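Local coordinates for protein exotoxin 5 (Staphylococcus aureus subsp. aureus COL, PDB 3R2I) that is of unknown function but, as a staphylococcal superantigen-like exotoxin with OB-fold and beta-grasp domains, probably acts outside the cell on host immune components, at residues L156-D162 and I244-N249. Sequence-based numbering, arbitrary orientation.
Sequences LQVKKVD and IEVNLN
The flat amide of N247 meets the ammonium of K159 at its oxygen: NZ donates to OD1 over 2.7 Å, tilted 18° from the carbonyl plane, while the ND2 end of the same amide lies near R208. K159 reaches it because CG sits between the backbone N and carbonyl carbon (chi1 48°) and the chain bends at its last torsion. E245, on the same sheet face, brings OE1 to 4.4 Å from K159 NZ, too far for a salt bridge, though the opposite charges probably still attract. Between the strands themselves, which run parallel, Q157 and K159 each give N-H and C=O to the partner strand, the bond from L248 N to K159 O measuring 2.7 Å. At the C-terminal end of the pairing K160 NZ donates to L248 O at 2.6 Å from above the carbonyl plane, 54° out of it and so not on a lone pair. On the other face L156, V158, I244, V246 and L248 pack as an apolar layer, with L156 CD1 on I244 CG2 and V158 CG1 on L248 CD1, both at 3.5 Å; helix 182-197 packs on V158, I244 and V246 through I189, L193 and Y197. This parallel pairing of the first and last strands is characteristic of the beta-grasp domain. At the C-terminus D162 OD2 and N249 OXT, both acceptors, lie 3.1 Å apart, and K160 nearby probably eases the crowding of negative charge.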
ATOM      1  N   LEU A 156      -2.012   7.662 -14.428  1.00 24.45           N
ATOM      2  CA  LEU A 156      -0.759   7.238 -13.822  1.00 24.47           C
ATOM      3  C   LEU A 156       0.266   7.286 -14.924  1.00 25.30           C
ATOM      4  O   LEU A 156       0.069   6.639 -15.957  1.00 26.37           O
ATOM      5  CB  LEU A 156      -0.876   5.807 -13.260  1.00 23.75           C
ATOM      6  CG  LEU A 156       0.362   5.065 -12.696  1.00 25.14           C
ATOM      7  CD1 LEU A 156       1.048   5.801 -11.565  1.00 24.81           C
ATOM      8  CD2 LEU A 156      -0.038   3.659 -12.240  1.00 24.21           C
ATOM      9  N   GLN A 157       1.281   8.130 -14.753  1.00 26.39           N
ATOM     10  CA  GLN A 157       2.352   8.272 -15.716  1.00 27.61           C
ATOM     11  C   GLN A 157       3.652   7.919 -15.063  1.00 24.25           C
ATOM     12  O   GLN A 157       3.897   8.337 -13.950  1.00 25.16           O
ATOM     13  CB  GLN A 157       2.546   9.714 -16.193  1.00 29.86           C
ATOM     14  CG  GLN A 157       1.657  10.170 -17.266  1.00 39.10           C
ATOM     15  CD  GLN A 157       2.251  11.387 -17.983  1.00 44.77           C
ATOM     16  OE1 GLN A 157       2.862  12.259 -17.354  1.00 43.49           O
ATOM     17  NE2 GLN A 157       2.076  11.437 -19.310  1.00 42.36           N
ATOM     18  N   VAL A 158       4.482   7.172 -15.766  1.00 22.30           N
ATOM     19  CA  VAL A 158       5.797   6.820 -15.297  1.00 21.16           C
ATOM     20  C   VAL A 158       6.725   7.544 -16.259  1.00 22.32           C
ATOM     21  O   VAL A 158       6.575   7.415 -17.487  1.00 22.23           O
ATOM     22  CB  VAL A 158       6.052   5.331 -15.369  1.00 21.67           C
ATOM     23  CG1 VAL A 158       7.467   5.021 -14.812  1.00 19.48           C
ATOM     24  CG2 VAL A 158       4.935   4.548 -14.638  1.00 20.90           C
ATOM     25  N   LYS A 159       7.636   8.345 -15.715  1.00 22.55           N
ATOM     26  CA  LYS A 159       8.531   9.102 -16.549  1.00 24.36           C
ATOM     27  C   LYS A 159       9.967   9.258 -16.098  1.00 24.64           C
ATOM     28  O   LYS A 159      10.312   9.103 -14.937  1.00 23.22           O
ATOM     29  CB  LYS A 159       7.947  10.473 -16.833  1.00 25.49           C
ATOM     30  CG  LYS A 159       7.419  11.242 -15.683  1.00 32.37           C
ATOM     31  CD  LYS A 159       6.825  12.590 -16.162  1.00 38.99           C
ATOM     32  CE  LYS A 159       5.868  13.239 -15.122  1.00 46.87           C
ATOM     33  NZ  LYS A 159       6.408  13.480 -13.724  1.00 49.46           N
ATOM     34  N   LYS A 160      10.812   9.505 -17.077  1.00 25.16           N
ATOM     35  CA  LYS A 160      12.200   9.826 -16.822  1.00 27.80           C
ATOM     36  C   LYS A 160      12.347  11.166 -17.514  1.00 30.17           C
ATOM     37  O   LYS A 160      12.220  11.269 -18.748  1.00 28.92           O
ATOM     38  CB  LYS A 160      13.167   8.788 -17.399  1.00 28.14           C
ATOM     39  CG  LYS A 160      14.634   9.261 -17.362  1.00 27.98           C
ATOM     40  CD  LYS A 160      15.592   8.140 -17.775  1.00 31.99           C
ATOM     41  CE  LYS A 160      15.508   6.930 -16.838  1.00 31.68           C
ATOM     42  NZ  LYS A 160      15.807   7.307 -15.425  1.00 37.25           N
ATOM     43  N   VAL A 161      12.623  12.197 -16.736  1.00 33.78           N
ATOM     44  CA  VAL A 161      12.688  13.527 -17.312  1.00 38.38           C
ATOM     45  C   VAL A 161      13.961  14.299 -16.897  1.00 40.44           C
ATOM     46  O   VAL A 161      14.046  15.486 -17.123  1.00 40.52           O
ATOM     47  CB  VAL A 161      11.370  14.278 -16.908  1.00 38.36           C
ATOM     48  CG1 VAL A 161      11.325  14.509 -15.395  1.00 39.74           C
ATOM     49  CG2 VAL A 161      11.220  15.606 -17.667  1.00 46.57           C
ATOM     50  N   ASP A 162      14.951  13.605 -16.325  1.00 41.52           N
ATOM     51  CA  ASP A 162      16.205  14.237 -15.871  1.00 44.68           C
ATOM     52  C   ASP A 162      17.389  14.103 -16.850  1.00 45.16           C
ATOM     53  O   ASP A 162      18.553  14.283 -16.453  1.00 48.86           O
ATOM     54  CB  ASP A 162      16.636  13.688 -14.476  1.00 45.44           C
ATOM     55  CG  ASP A 162      16.939  12.149 -14.474  1.00 48.26           C
ATOM     56  OD1 ASP A 162      16.303  11.393 -15.259  1.00 50.10           O
ATOM     57  OD2 ASP A 162      17.787  11.697 -13.650  1.00 50.65           O
ATOM     58  N   ILE A 244      -1.417  10.543 -10.582  1.00 21.68           N
ATOM     59  CA  ILE A 244      -0.287   9.922  -9.950  1.00 20.93           C
ATOM     60  C   ILE A 244       0.856  10.012 -10.938  1.00 20.98           C
ATOM     61  O   ILE A 244       0.724   9.661 -12.110  1.00 20.08           O
ATOM     62  CB  ILE A 244      -0.524   8.456  -9.579  1.00 21.23           C
ATOM     63  CG1 ILE A 244      -1.791   8.289  -8.743  1.00 20.79           C
ATOM     64  CG2 ILE A 244       0.714   7.893  -8.837  1.00 16.35           C
ATOM     65  CD1 ILE A 244      -2.155   6.781  -8.541  1.00 18.33           C
ATOM     66  N   GLU A 245       1.982  10.498 -10.461  1.00 21.56           N
ATOM     67  CA  GLU A 245       3.137  10.651 -11.312  1.00 24.02           C
ATOM     68  C   GLU A 245       4.331   9.973 -10.697  1.00 22.23           C
ATOM     69  O   GLU A 245       4.624  10.180  -9.537  1.00 23.00           O
ATOM     70  CB  GLU A 245       3.475  12.133 -11.440  1.00 26.19           C
ATOM     71  CG  GLU A 245       2.388  13.005 -12.015  1.00 34.33           C
ATOM     72  CD  GLU A 245       2.692  14.521 -11.851  1.00 44.36           C
ATOM     73  OE1 GLU A 245       3.420  14.921 -10.885  1.00 50.09           O
ATOM     74  OE2 GLU A 245       2.160  15.319 -12.663  1.00 49.71           O
ATOM     75  N   VAL A 246       5.019   9.168 -11.473  1.00 21.94           N
ATOM     76  CA  VAL A 246       6.227   8.527 -11.010  1.00 21.11           C
ATOM     77  C   VAL A 246       7.388   9.066 -11.840  1.00 21.91           C
ATOM     78  O   VAL A 246       7.283   9.177 -13.072  1.00 20.50           O
ATOM     79  CB  VAL A 246       6.147   6.998 -11.167  1.00 22.08           C
ATOM     80  CG1 VAL A 246       7.456   6.338 -10.752  1.00 15.33           C
ATOM     81  CG2 VAL A 246       4.965   6.444 -10.367  1.00 19.52           C
ATOM     82  N   ASN A 247       8.473   9.416 -11.153  1.00 23.07           N
ATOM     83  CA  ASN A 247       9.692   9.889 -11.763  1.00 26.64           C
ATOM     84  C   ASN A 247      10.760   8.861 -11.463  1.00 28.35           C
ATOM     85  O   ASN A 247      10.974   8.508 -10.297  1.00 29.79           O
ATOM     86  CB  ASN A 247      10.125  11.227 -11.175  1.00 28.76           C
ATOM     87  CG  ASN A 247       9.042  12.289 -11.289  1.00 33.91           C
ATOM     88  OD1 ASN A 247       8.590  12.618 -12.367  1.00 38.23           O
ATOM     89  ND2 ASN A 247       8.648  12.848 -10.158  1.00 44.70           N
ATOM     90  N   LEU A 248      11.387   8.359 -12.523  1.00 29.39           N
ATOM     91  CA  LEU A 248      12.462   7.399 -12.455  1.00 29.71           C
ATOM     92  C   LEU A 248      13.701   8.190 -12.859  1.00 34.50           C
ATOM     93  O   LEU A 248      13.914   8.469 -14.048  1.00 37.93           O
ATOM     94  CB  LEU A 248      12.213   6.250 -13.413  1.00 27.02           C
ATOM     95  CG  LEU A 248      10.973   5.428 -13.091  1.00 24.74           C
ATOM     96  CD1 LEU A 248      10.817   4.324 -14.083  1.00 26.00           C
ATOM     97  CD2 LEU A 248      11.038   4.840 -11.690  1.00 22.85           C
ATOM     98  N   ASN A 249      14.521   8.546 -11.876  1.00 36.14           N
ATOM     99  CA  ASN A 249      15.716   9.351 -12.108  1.00 38.54           C
ATOM    100  C   ASN A 249      16.959   8.475 -12.245  1.00 40.39           C
ATOM    101  O   ASN A 249      16.851   7.254 -12.367  1.00 39.78           O
ATOM    102  CB  ASN A 249      15.897  10.294 -10.919  1.00 39.26           C
ATOM    103  CG  ASN A 249      14.654  11.097 -10.642  1.00 40.10           C
ATOM    104  OD1 ASN A 249      13.822  11.299 -11.539  1.00 44.50           O
ATOM    105  ND2 ASN A 249      14.503  11.548  -9.407  1.00 35.47           N
ATOM    106  OXT ASN A 249      18.091   8.976 -12.212  1.00 42.26           O
TER
HETATM  107  O   HOH W   1      12.927  11.579 -14.040  1.00 33.83           O
HETATM  108  O   HOH W   2      19.434   9.849 -14.033  1.00 50.13           O